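Local coordinates for NAD-dependent epimerase/dehydratase domain-containing protein (Ruegeria pomeroyi DSS-3, PDB 3IUS), which is of unknown function but belongs to the NAD-dependent epimerase/dehydratase family and probably binds a nicotinamide dinucleotide in its Rossmann fold, at residues Gly33-Arg36 against Gln40-Ala43; Gln94-Gly99 against Ala197-Gly202; Met133-Trp138 against Val148-Gly153; Gly160-Leu165 against Ala279-Ala284; Ile219-Glu224 against Pro271-Gly276. All coordinates share one frame; numbering follows the deposited sequence. Where two conformers were deposited one is given.

Contact 1: Gly33-Arg36 against Gln40-Ala43; sequences GTSR and QMEA. With FMT (formic acid), chain D.
Ser35 and Gln40 meet side chain to side chain where strand 30-35 ends and helix 41-46 is about to begin. Gln40 can be followed atom by atom. Its CB lies 3.7 Å from Ser35 OG, in van der Waals contact. CG stands beside the backbone N (chi1 -66°), which brings Gln40 CG to 3.5 Å from FMT O1 of a bound formic acid. A bend at chi2 (-76°) turns the amide away from the serine. Gln40 CD is still 3.9 Å from FMT O1, but OE1 takes its hydrogen bond from Arg18 NH2. The formic acid probably comes from the crystallisation liquor. Ser35 OG donates a hydrogen bond of 2.9 Å to FMT O1. The same hydroxyl is also bonded to Asn37 N, so the turn and the small molecule share it. Met41, a selenomethionine, uses another part of the serine. Its bent chain brings CE to 3.6 Å from Ser35 CB, methyl against methylene. Strand 30-35, helix 41-46 and strand 49-53 form a beta-alpha-beta unit at one end of the parallel sheet. Strand 30-35 runs between strands 7-11 and 49-53, and Thr34 OG1 is bonded to Gly12 N in the turn after strand 7-11. The contact therefore closes the surface turn between strand 30-35 and its helix, beside a probable Rossmann glycine motif.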
# COMPACT_ATOMS: atom_id res chain seq x y z
N GLY A 33 4.97 8.82 -14.37
CA GLY A 33 5.36 7.75 -13.47
C GLY A 33 6.81 7.34 -13.64
O GLY A 33 7.29 7.19 -14.76
N THR A 34 7.51 7.16 -12.53
CA THR A 34 8.91 6.77 -12.58
C THR A 34 9.12 5.31 -12.18
O THR A 34 8.32 4.72 -11.45
CB THR A 34 9.78 7.64 -11.66
OG1 THR A 34 9.76 7.10 -10.33
CG2 THR A 34 9.27 9.08 -11.63
N SER A 35 10.20 4.74 -12.68
CA SER A 35 10.65 3.42 -12.26
C SER A 35 12.17 3.36 -12.39
O SER A 35 12.75 4.04 -13.23
CB SER A 35 10.02 2.33 -13.12
OG SER A 35 10.53 1.05 -12.76
N ARG A 36 12.81 2.57 -11.54
CA ARG A 36 14.24 2.37 -11.68
C ARG A 36 14.50 1.18 -12.59
O ARG A 36 15.64 0.91 -12.96
CB ARG A 36 14.91 2.19 -10.32
CG ARG A 36 14.76 0.82 -9.70
CD ARG A 36 15.77 0.67 -8.57
NE ARG A 36 15.88 1.91 -7.80
CZ ARG A 36 17.02 2.39 -7.31
NH1 ARG A 36 17.01 3.54 -6.64
NH2 ARG A 36 18.16 1.75 -7.50
N GLN A 40 10.15 -1.56 -17.30
CA GLN A 40 8.81 -1.23 -16.82
C GLN A 40 8.23 -0.01 -17.52
O GLN A 40 7.11 0.40 -17.23
CB GLN A 40 8.84 -0.99 -15.30
CG GLN A 40 9.16 -2.22 -14.47
CD GLN A 40 7.99 -3.19 -14.37
OE1 GLN A 40 6.84 -2.78 -14.22
NE2 GLN A 40 8.28 -4.48 -14.46
N MSE A 41 8.99 0.57 -18.44
CA MSE A 41 8.55 1.77 -19.13
C MSE A 41 7.24 1.50 -19.87
O MSE A 41 6.32 2.32 -19.84
CB MSE A 41 9.62 2.26 -20.11
CG MSE A 41 10.97 2.57 -19.46
SE MSE A 41 10.92 4.13 -18.26
CE MSE A 41 10.57 3.20 -16.59
N GLU A 42 7.16 0.34 -20.50
CA GLU A 42 5.99 -0.10 -21.25
C GLU A 42 4.75 -0.17 -20.38
O GLU A 42 3.70 0.40 -20.71
CB GLU A 42 6.26 -1.50 -21.81
CG GLU A 42 5.73 -1.75 -23.20
CD GLU A 42 6.78 -1.48 -24.25
OE1 GLU A 42 7.05 -2.39 -25.07
OE2 GLU A 42 7.34 -0.37 -24.26
N ALA A 43 4.87 -0.87 -19.26
CA ALA A 43 3.76 -1.06 -18.33
C ALA A 43 3.28 0.28 -17.76
O ALA A 43 2.08 0.48 -17.56
CB ALA A 43 4.16 -2.00 -17.21
C FMT D . 7.56 0.58 -11.44
O1 FMT D . 8.26 -0.41 -11.63
O2 FMT D . 7.84 1.49 -10.65

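Contact 2: Gln94-Gly99 against Ala197-Gly202; sequences QFRWVG and ARPDPG
Arg96 and Trp97 meet Pro199 at the start of strand 97-103. Two kinds of interaction occur, and both are van der Waals in nature. The first is a flat group against a ring. The guanidinium of Arg96 lies with one face against the proline ring, the two side chains crossing at a slant, with Pro199 CG 3.6 Å above the guanidinium plane and offset toward its rim. The nearest pair is Arg96 NH2 and Pro199 CD, 3.5 Å apart. The arginine gets there on a straight chain, with CG opposite the backbone N (chi1 168°). Ala197 O lies near the guanidinium plane, at its edge, but its 3.8 Å from Arg96 NH2 is long. Arg96 was modelled in two conformers, so its contacts are doubtful for the other one.

The second kind is apolar and looser. Pro199 CB sits at the edge of the indole, 4.4 Å from Trp97 CD1. The indole is held mainly by other partners: NE1 is bonded to Ser195 OG, and the ring stacks on His147. Within its own strand, Gly99 N lies 3.5 Å above one face of the Trp97 ring. A CB on Gly99 would clash with Trp97 CH2.

With an alanine in place of Pro199 the CG and CD against the guanidinium are gone, and the arginine end would probably be freer to swing.

Helix 185-197 ends at this point, and its link to strand 204-207 passes the beginning of strand 97-103. Strand 146-155 lies between these two strands in the sheet, and its His147 also bonds Asp200 N.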
# COMPACT_ATOMS: atom_id res chain seq x y z
N GLN A 94 3.38 25.06 -4.31
CA GLN A 94 2.78 24.87 -5.63
C GLN A 94 1.98 23.57 -5.71
O GLN A 94 1.18 23.39 -6.63
CB GLN A 94 3.83 24.96 -6.74
CG GLN A 94 4.82 23.82 -6.78
CD GLN A 94 6.05 24.17 -7.59
OE1 GLN A 94 6.55 23.35 -8.35
NE2 GLN A 94 6.54 25.40 -7.44
N PHE A 95 2.17 22.69 -4.74
CA PHE A 95 1.42 21.44 -4.71
C PHE A 95 0.08 21.63 -4.02
O PHE A 95 -0.05 22.42 -3.09
CB PHE A 95 2.20 20.34 -4.00
CG PHE A 95 3.58 20.12 -4.56
CD1 PHE A 95 3.75 19.63 -5.85
CD2 PHE A 95 4.70 20.40 -3.80
CE1 PHE A 95 5.02 19.43 -6.37
CE2 PHE A 95 5.98 20.20 -4.31
CZ PHE A 95 6.14 19.72 -5.60
N ARG A 96 -0.93 20.91 -4.50
CA ARG A 96 -2.23 20.90 -3.83
C ARG A 96 -2.32 19.70 -2.90
O ARG A 96 -3.10 19.69 -1.96
CB ARG A 96 -3.36 20.85 -4.86
CG ARG A 96 -4.72 20.54 -4.26
CD ARG A 96 -5.82 20.58 -5.30
NE ARG A 96 -7.11 20.16 -4.75
CZ ARG A 96 -7.86 20.90 -3.94
NH1 ARG A 96 -7.44 22.11 -3.58
NH2 ARG A 96 -9.01 20.44 -3.49
N TRP A 97 -1.50 18.69 -3.17
CA TRP A 97 -1.64 17.44 -2.46
C TRP A 97 -0.39 16.59 -2.65
O TRP A 97 0.14 16.50 -3.76
CB TRP A 97 -2.86 16.71 -3.00
CG TRP A 97 -3.18 15.38 -2.38
CD1 TRP A 97 -4.04 15.14 -1.34
CD2 TRP A 97 -2.68 14.10 -2.80
NE1 TRP A 97 -4.09 13.79 -1.08
CE2 TRP A 97 -3.26 13.13 -1.96
CE3 TRP A 97 -1.79 13.69 -3.79
CZ2 TRP A 97 -2.99 11.77 -2.09
CZ3 TRP A 97 -1.52 12.33 -3.92
CH2 TRP A 97 -2.12 11.39 -3.07
N VAL A 98 0.09 16.01 -1.56
CA VAL A 98 1.18 15.05 -1.60
C VAL A 98 0.78 13.81 -0.82
O VAL A 98 0.31 13.92 0.32
CB VAL A 98 2.47 15.63 -1.01
CG1 VAL A 98 3.53 14.54 -0.88
CG2 VAL A 98 2.97 16.82 -1.85
N GLY A 99 0.94 12.64 -1.41
CA GLY A 99 0.61 11.42 -0.71
C GLY A 99 1.82 10.52 -0.55
O GLY A 99 2.47 10.17 -1.53
N ALA A 197 -9.41 14.74 -3.48
CA ALA A 197 -10.59 15.61 -3.56
C ALA A 197 -10.81 16.45 -2.30
O ALA A 197 -11.30 17.58 -2.38
CB ALA A 197 -11.84 14.78 -3.87
N ARG A 198 -10.47 15.88 -1.14
CA ARG A 198 -10.59 16.58 0.13
C ARG A 198 -9.25 16.64 0.88
O ARG A 198 -9.07 15.94 1.88
CB ARG A 198 -11.62 15.89 1.04
CG ARG A 198 -13.04 15.76 0.49
CD ARG A 198 -13.94 15.10 1.53
NE ARG A 198 -15.22 14.65 0.98
CZ ARG A 198 -16.11 13.93 1.65
NH1 ARG A 198 -15.88 13.57 2.91
NH2 ARG A 198 -17.25 13.56 1.07
N PRO A 199 -8.32 17.48 0.40
CA PRO A 199 -7.01 17.58 1.05
C PRO A 199 -7.08 18.06 2.51
O PRO A 199 -7.86 18.96 2.85
CB PRO A 199 -6.26 18.60 0.19
CG PRO A 199 -6.95 18.55 -1.14
CD PRO A 199 -8.39 18.28 -0.83
N ASP A 200 -6.24 17.47 3.35
CA ASP A 200 -6.21 17.77 4.78
C ASP A 200 -4.76 17.65 5.26
O ASP A 200 -4.38 16.67 5.88
CB ASP A 200 -7.13 16.81 5.54
CG ASP A 200 -7.28 17.17 7.01
OD1 ASP A 200 -6.97 18.31 7.40
OD2 ASP A 200 -7.74 16.30 7.78
N PRO A 201 -3.94 18.67 4.95
CA PRO A 201 -2.49 18.63 5.19
C PRO A 201 -2.12 18.10 6.57
O PRO A 201 -2.60 18.62 7.58
CB PRO A 201 -2.09 20.10 5.05
CG PRO A 201 -3.03 20.61 4.03
CD PRO A 201 -4.35 19.94 4.32
N GLY A 202 -1.29 17.06 6.60
CA GLY A 202 -0.83 16.47 7.84
C GLY A 202 -1.57 15.20 8.26
O GLY A 202 -1.13 14.50 9.17

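Contact 3: Met133-Trp138 against Val148-Gly153; sequences MAEQQW and VFRLAG
Glu135 and Arg150 form a buried salt bridge between helix 126-140 and strand 146-155. It ties the helix of the beta-alpha-beta crossover from strand 97-103 to the second strand of that unit. The arginine grips the carboxylate side-on, with NE and NH2 each taking one oxygen. Arg150 NH2 donates to Glu135 OE1 over 2.9 Å, and the bond is nearly straight at 170°. This oxygen lies in the guanidinium plane. Arg150 NE donates to Glu135 OE2 over 3.0 Å and meets its syn lone pair. That bond is more bent, at 152°, and OE2 is tilted from the guanidinium plane. The two flat groups are nearly coplanar, 29° apart.

The outer partners complete the account. Glu135 OE2 has a second bond, to Ser102 OG on strand 97-103. Arg150 NH1 is bonded to Tyr107 OH. Both carboxylate oxygens and all three guanidinium nitrogens thus have a polar partner.

Val148 supplies the apolar side of the contact. Its CG1 lies 3.5 Å from Glu135 CD, and the valine crosses the glutamate chain at about a right angle. Glu135 itself runs out extended beyond CG and comes from the helix over the sheet. Val148 also touches Ser102, so the carboxylate sits among neighbours from both strands.

The chemistry implies a pair of opposite charges that balance each other in the interior. Burial alone would disfavour a bare charge, but the guanidinium beside it probably keeps the carboxylate ionised. Two bonds to one guanidinium resist rotation of the Glu135 carboxylate, and the Ser102 bond adds a third restraint on it.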
# COMPACT_ATOMS: atom_id res chain seq x y z
N MSE A 133 10.88 6.44 10.03
CA MSE A 133 11.85 7.43 9.61
C MSE A 133 11.32 8.23 8.43
O MSE A 133 11.34 9.46 8.42
CB MSE A 133 13.13 6.75 9.13
CG MSE A 133 14.20 6.45 10.15
SE MSE A 133 15.88 6.36 9.13
CE MSE A 133 16.15 8.27 8.89
N ALA A 134 10.89 7.50 7.40
CA ALA A 134 10.41 8.12 6.17
C ALA A 134 9.22 9.03 6.45
O ALA A 134 9.18 10.17 5.99
CB ALA A 134 10.06 7.06 5.13
N GLU A 135 8.25 8.53 7.22
CA GLU A 135 7.08 9.34 7.55
C GLU A 135 7.50 10.64 8.22
O GLU A 135 6.98 11.70 7.90
CB GLU A 135 6.14 8.60 8.50
CG GLU A 135 5.37 7.45 7.87
CD GLU A 135 4.11 7.11 8.66
OE1 GLU A 135 3.62 7.98 9.42
OE2 GLU A 135 3.60 5.99 8.53
N GLN A 136 8.42 10.53 9.17
CA GLN A 136 8.86 11.69 9.94
C GLN A 136 9.56 12.71 9.06
O GLN A 136 9.40 13.93 9.23
CB GLN A 136 9.76 11.25 11.11
CG GLN A 136 8.99 10.52 12.22
CD GLN A 136 9.87 9.70 13.15
OE1 GLN A 136 11.08 9.59 12.96
NE2 GLN A 136 9.26 9.11 14.17
N GLN A 137 10.35 12.22 8.11
CA GLN A 137 11.04 13.09 7.17
C GLN A 137 10.04 13.87 6.32
O GLN A 137 10.16 15.09 6.16
CB GLN A 137 12.01 12.29 6.30
CG GLN A 137 13.22 11.77 7.07
CD GLN A 137 14.04 10.76 6.28
OE1 GLN A 137 13.58 10.19 5.29
NE2 GLN A 137 15.26 10.51 6.74
N TRP A 138 9.04 13.18 5.79
CA TRP A 138 7.99 13.84 5.03
C TRP A 138 7.22 14.84 5.87
O TRP A 138 6.98 15.97 5.44
CB TRP A 138 7.06 12.80 4.40
CG TRP A 138 7.65 12.17 3.18
CD1 TRP A 138 8.16 10.90 3.07
CD2 TRP A 138 7.79 12.78 1.89
NE1 TRP A 138 8.61 10.69 1.79
CE2 TRP A 138 8.40 11.82 1.05
CE3 TRP A 138 7.47 14.03 1.37
CZ2 TRP A 138 8.69 12.09 -0.29
CZ3 TRP A 138 7.76 14.30 0.05
CH2 TRP A 138 8.36 13.33 -0.77
N VAL A 148 -0.39 10.89 4.73
CA VAL A 148 0.25 9.60 4.88
C VAL A 148 -0.79 8.50 4.86
O VAL A 148 -1.80 8.57 5.57
CB VAL A 148 1.05 9.51 6.20
CG1 VAL A 148 1.51 8.08 6.46
CG2 VAL A 148 2.24 10.48 6.17
N PHE A 149 -0.54 7.48 4.05
CA PHE A 149 -1.47 6.37 3.91
C PHE A 149 -0.77 5.10 4.34
O PHE A 149 0.14 4.64 3.66
CB PHE A 149 -1.96 6.25 2.46
CG PHE A 149 -2.66 7.48 1.97
CD1 PHE A 149 -4.02 7.63 2.13
CD2 PHE A 149 -1.94 8.50 1.35
CE1 PHE A 149 -4.67 8.77 1.69
CE2 PHE A 149 -2.58 9.64 0.90
CZ PHE A 149 -3.95 9.77 1.07
N ARG A 150 -1.18 4.56 5.48
CA ARG A 150 -0.60 3.33 5.99
C ARG A 150 -1.36 2.15 5.40
O ARG A 150 -2.47 1.81 5.83
CB ARG A 150 -0.59 3.33 7.52
CG ARG A 150 0.11 4.58 8.08
CD ARG A 150 0.17 4.63 9.61
NE ARG A 150 1.01 5.74 10.05
CZ ARG A 150 0.93 6.33 11.25
NH1 ARG A 150 0.02 5.92 12.13
NH2 ARG A 150 1.75 7.33 11.55
N LEU A 151 -0.74 1.53 4.40
CA LEU A 151 -1.38 0.48 3.62
C LEU A 151 -1.23 -0.87 4.29
O LEU A 151 -0.17 -1.20 4.81
CB LEU A 151 -0.77 0.43 2.21
CG LEU A 151 -0.78 1.71 1.38
CD1 LEU A 151 -0.11 1.48 0.02
CD2 LEU A 151 -2.19 2.23 1.19
N ALA A 152 -2.31 -1.64 4.29
CA ALA A 152 -2.26 -3.02 4.72
C ALA A 152 -1.67 -3.86 3.60
O ALA A 152 -1.19 -3.33 2.59
CB ALA A 152 -3.65 -3.50 5.11
N GLY A 153 -1.68 -5.18 3.77
CA GLY A 153 -1.21 -6.08 2.73
C GLY A 153 -2.06 -5.99 1.48
O GLY A 153 -3.28 -6.20 1.53

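Contact 4: Gly160-Leu165 against Ala279-Ala284; sequences GPFSKL and ALQADA
Leu280 and Gln281, in the last turn of helix 273-282, receive Phe162 from the loop after strand 146-155. Leu280 comes first. Its CB lies 4.1 Å from Phe162 CE2, at the ring edge, and its CD2 is 4.1 Å from Gly160 CA. Leu280 was modelled in two conformers, so the CD2 contact is doubtful for the other one.

Gln281 comes next and sits over a ring face. Its CB is 3.9 Å from the centroid of the Phe162 ring, a CH-pi contact 25° off the ring normal. CG opposite the backbone N (chi1 -171°) sends the extended chain across the ring, with Gln281 CG 4.0 Å from Phe162 CE1. NE2 bonds Leu225 O and Gln226 OE1 of helix 215-226. Pro161 CG lies over the opposite face of the same ring.

A serine in place of Phe162 would probably open a gap between Pro161 and Gln281 and leave Gln281 CB without its aromatic cover.

Further on, Asp283 turns to positive phi (52°). Asp283 N bonds Leu280 O, and Ala284 N bonds Ala279 O. This is a Schellman motif, a common way for an alpha helix to end at its C-terminus.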
# COMPACT_ATOMS: atom_id res chain seq x y z
N GLY A 160 -3.29 -12.20 -6.62
CA GLY A 160 -4.26 -12.97 -5.86
C GLY A 160 -3.75 -14.38 -5.61
O GLY A 160 -2.68 -14.75 -6.09
N PRO A 161 -4.53 -15.17 -4.87
CA PRO A 161 -4.08 -16.49 -4.41
C PRO A 161 -4.38 -17.63 -5.39
O PRO A 161 -3.90 -18.74 -5.17
CB PRO A 161 -4.89 -16.67 -3.13
CG PRO A 161 -6.22 -16.06 -3.49
CD PRO A 161 -5.91 -14.90 -4.43
N PHE A 162 -5.14 -17.36 -6.44
CA PHE A 162 -5.56 -18.42 -7.36
C PHE A 162 -4.44 -18.84 -8.32
O PHE A 162 -4.46 -19.95 -8.85
CB PHE A 162 -6.83 -18.02 -8.11
CG PHE A 162 -7.96 -17.66 -7.20
CD1 PHE A 162 -8.70 -18.64 -6.57
CD2 PHE A 162 -8.28 -16.33 -6.95
CE1 PHE A 162 -9.73 -18.32 -5.72
CE2 PHE A 162 -9.31 -16.00 -6.10
CZ PHE A 162 -10.04 -16.99 -5.48
N SER A 163 -3.48 -17.95 -8.54
CA SER A 163 -2.28 -18.30 -9.29
C SER A 163 -1.41 -19.23 -8.46
O SER A 163 -0.66 -20.05 -8.99
CB SER A 163 -1.49 -17.03 -9.62
OG SER A 163 -0.97 -16.45 -8.44
N LYS A 164 -1.53 -19.09 -7.14
CA LYS A 164 -0.69 -19.78 -6.17
C LYS A 164 -1.09 -21.25 -5.98
O LYS A 164 -0.39 -22.01 -5.31
CB LYS A 164 -0.77 -19.01 -4.86
CG LYS A 164 -0.05 -19.60 -3.66
CD LYS A 164 0.03 -18.55 -2.56
CE LYS A 164 -0.03 -19.15 -1.17
NZ LYS A 164 -0.19 -18.08 -0.13
N LEU A 165 -2.21 -21.65 -6.57
CA LEU A 165 -2.78 -22.97 -6.34
C LEU A 165 -2.34 -24.00 -7.38
O LEU A 165 -1.82 -23.64 -8.43
CB LEU A 165 -4.30 -22.89 -6.34
CG LEU A 165 -4.95 -21.95 -5.32
CD1 LEU A 165 -6.34 -21.56 -5.79
CD2 LEU A 165 -4.99 -22.61 -3.95
N ALA A 279 -14.76 -12.11 -6.13
CA ALA A 279 -14.66 -11.25 -7.30
C ALA A 279 -13.39 -11.50 -8.10
O ALA A 279 -13.41 -11.50 -9.33
CB ALA A 279 -14.74 -9.78 -6.88
N LEU A 280 -12.27 -11.69 -7.41
CA LEU A 280 -10.99 -11.94 -8.06
C LEU A 280 -11.02 -13.22 -8.88
O LEU A 280 -10.51 -13.26 -10.00
CB LEU A 280 -9.85 -12.02 -7.04
CG LEU A 280 -8.99 -10.76 -6.91
CD1 LEU A 280 -9.84 -9.58 -6.52
CD2 LEU A 280 -7.85 -10.97 -5.92
N GLN A 281 -11.62 -14.26 -8.32
CA GLN A 281 -11.70 -15.54 -9.02
C GLN A 281 -12.47 -15.40 -10.33
O GLN A 281 -12.15 -16.06 -11.32
CB GLN A 281 -12.37 -16.60 -8.15
CG GLN A 281 -12.26 -17.99 -8.76
CD GLN A 281 -13.20 -18.99 -8.14
OE1 GLN A 281 -14.27 -18.63 -7.67
NE2 GLN A 281 -12.81 -20.26 -8.16
N ALA A 282 -13.48 -14.54 -10.32
CA ALA A 282 -14.33 -14.33 -11.49
C ALA A 282 -13.75 -13.27 -12.44
O ALA A 282 -14.28 -13.04 -13.53
CB ALA A 282 -15.74 -13.94 -11.06
N ASP A 283 -12.65 -12.65 -12.04
CA ASP A 283 -12.10 -11.52 -12.77
C ASP A 283 -13.20 -10.50 -13.01
O ASP A 283 -13.29 -9.90 -14.08
CB ASP A 283 -11.50 -11.98 -14.10
CG ASP A 283 -10.70 -10.89 -14.79
OD1 ASP A 283 -10.07 -10.08 -14.08
OD2 ASP A 283 -10.71 -10.84 -16.04
N ALA A 284 -14.06 -10.32 -12.00
CA ALA A 284 -15.20 -9.43 -12.11
C ALA A 284 -15.10 -8.27 -11.13
O ALA A 284 -14.15 -8.18 -10.36
CB ALA A 284 -16.49 -10.19 -11.89

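Contact 5: Ile219-Glu224 against Pro271-Gly276; sequences IAYAAE and PNYRVG
Tyr221 packs on Tyr273 and Arg274 in a helix-to-helix contact away from the parallel sheet. It joins the middle of helix 215-226 to the first turn of helix 273-282, which opens with an N-cap at Asn272. The contact is aromatic and aliphatic in character.

Tyr221 carries it, with its CG opposite the backbone N (chi1 -165°) and its ring reaching across to the other helix. Arg274 CG lies over one face of this ring, 3.8 Å from the centroid, as a CH-pi contact. The backbone comes as close: Tyr221 CE2 is 3.6 Å from Arg274 CA. The arginine touches the ring through CB and CG, and a bend at chi3 turns its guanidinium toward other partners. Its NH1 forms a salt bridge with Glu211 OE2. A weak bond of 3.4 Å also runs from Arg274 NH1 to Tyr273 OH.

Tyr273 approaches from another direction. Its CE1 touches Tyr221 CB at 3.8 Å, so the Tyr273 ring presents an edge to that methylene. The two rings meet obliquely, with planes at 82°. Arg274 CG also lies over a face of the Tyr273 ring, and so one methylene contacts both tyrosines.

Tyr221 also touches Leu277 and Glu278, one turn further along helix 273-282. Tyr273 reaches Asp217 and Val218 of helix 215-226 in return.

The first turn is held from its own end. Asn272 OD1 accepts a bond from Val275 N at 3.2 Å, with the donor above the carbonyl plane, and a weaker bond from Arg274 N at 2.9 Å.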
# COMPACT_ATOMS: atom_id res chain seq x y z
N ILE A 219 -5.89 -18.46 2.38
CA ILE A 219 -5.45 -19.63 1.62
C ILE A 219 -6.54 -20.69 1.58
O ILE A 219 -6.85 -21.24 0.51
CB ILE A 219 -4.18 -20.21 2.26
CG1 ILE A 219 -2.99 -19.27 2.05
CG2 ILE A 219 -3.88 -21.61 1.72
CD1 ILE A 219 -1.73 -19.68 2.78
N ALA A 220 -7.13 -20.98 2.73
CA ALA A 220 -8.21 -21.96 2.79
C ALA A 220 -9.39 -21.57 1.90
O ALA A 220 -9.94 -22.40 1.20
CB ALA A 220 -8.67 -22.16 4.23
N TYR A 221 -9.78 -20.30 1.94
CA TYR A 221 -10.96 -19.87 1.19
C TYR A 221 -10.72 -19.90 -0.31
O TYR A 221 -11.62 -20.24 -1.09
CB TYR A 221 -11.41 -18.46 1.63
CG TYR A 221 -12.81 -18.14 1.15
CD1 TYR A 221 -13.88 -18.96 1.47
CD2 TYR A 221 -13.05 -17.02 0.36
CE1 TYR A 221 -15.16 -18.67 1.03
CE2 TYR A 221 -14.32 -16.73 -0.09
CZ TYR A 221 -15.38 -17.55 0.25
OH TYR A 221 -16.64 -17.26 -0.19
N ALA A 222 -9.51 -19.57 -0.73
CA ALA A 222 -9.15 -19.62 -2.14
C ALA A 222 -9.26 -21.06 -2.63
O ALA A 222 -9.80 -21.33 -3.70
CB ALA A 222 -7.74 -19.09 -2.35
N ALA A 223 -8.78 -22.00 -1.82
CA ALA A 223 -8.86 -23.42 -2.18
C ALA A 223 -10.32 -23.86 -2.27
O ALA A 223 -10.72 -24.55 -3.21
CB ALA A 223 -8.11 -24.26 -1.16
N GLU A 224 -11.11 -23.46 -1.29
CA GLU A 224 -12.54 -23.76 -1.29
C GLU A 224 -13.23 -23.28 -2.57
O GLU A 224 -13.96 -24.03 -3.21
CB GLU A 224 -13.19 -23.14 -0.05
CG GLU A 224 -14.69 -23.39 0.08
CD GLU A 224 -15.28 -22.71 1.30
OE1 GLU A 224 -14.53 -22.43 2.25
OE2 GLU A 224 -16.51 -22.46 1.30
N PRO A 271 -15.06 -5.04 1.47
CA PRO A 271 -14.93 -4.90 2.93
C PRO A 271 -14.18 -6.05 3.59
O PRO A 271 -13.66 -5.89 4.69
CB PRO A 271 -16.39 -4.89 3.40
CG PRO A 271 -17.16 -5.50 2.27
CD PRO A 271 -16.47 -5.00 1.05
N ASN A 272 -14.12 -7.20 2.92
CA ASN A 272 -13.43 -8.35 3.48
C ASN A 272 -12.88 -9.27 2.40
O ASN A 272 -13.23 -9.14 1.22
CB ASN A 272 -14.34 -9.12 4.46
CG ASN A 272 -15.52 -9.80 3.78
OD1 ASN A 272 -15.37 -10.82 3.10
ND2 ASN A 272 -16.72 -9.24 3.98
N TYR A 273 -12.02 -10.20 2.81
CA TYR A 273 -11.29 -11.07 1.89
C TYR A 273 -12.21 -12.02 1.15
O TYR A 273 -11.90 -12.44 0.03
CB TYR A 273 -10.20 -11.87 2.63
CG TYR A 273 -10.73 -12.99 3.48
CD1 TYR A 273 -10.69 -14.31 3.04
CD2 TYR A 273 -11.27 -12.74 4.73
CE1 TYR A 273 -11.18 -15.34 3.82
CE2 TYR A 273 -11.77 -13.76 5.51
CZ TYR A 273 -11.72 -15.05 5.05
OH TYR A 273 -12.22 -16.05 5.85
N ARG A 274 -13.33 -12.39 1.76
CA ARG A 274 -14.26 -13.31 1.11
C ARG A 274 -14.92 -12.69 -0.12
O ARG A 274 -14.99 -13.32 -1.16
CB ARG A 274 -15.30 -13.86 2.09
CG ARG A 274 -14.73 -14.91 3.07
CD ARG A 274 -15.79 -15.44 4.03
NE ARG A 274 -16.52 -14.36 4.70
CZ ARG A 274 -16.04 -13.66 5.73
NH1 ARG A 274 -14.83 -13.93 6.20
NH2 ARG A 274 -16.77 -12.70 6.28
N VAL A 275 -15.39 -11.45 -0.01
CA VAL A 275 -16.01 -10.81 -1.17
C VAL A 275 -14.95 -10.41 -2.20
O VAL A 275 -15.19 -10.48 -3.41
CB VAL A 275 -16.88 -9.59 -0.79
CG1 VAL A 275 -18.19 -10.07 -0.17
CG2 VAL A 275 -16.15 -8.69 0.15
N GLY A 276 -13.78 -10.01 -1.71
CA GLY A 276 -12.66 -9.70 -2.59
C GLY A 276 -12.21 -10.93 -3.39
O GLY A 276 -12.00 -10.86 -4.60

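Contacts 1, 2 and 3 all reach the eight-stranded parallel sheet. Contacts 2 and 3 use its neighbouring strands 97-103 and 146-155 and touch where Trp97 packs on Phe149. Contact 3 is nested within the chain loop closed by contact 2. Contact 1 comes earlier in sequence, with its centre 24 Å from that of contact 2. Contacts 4 and 5 share helix 273-282, have centres 9 Å apart, and touch through Pro161 and Ala222. Contact 5 is likewise nested along the chain inside contact 4. Both lie across the chain's centre from contact 2, about 34 Å centre to centre. The chain thus combines a Rossmann-type sheet with a peripheral region where two helices pack with loop 160-165.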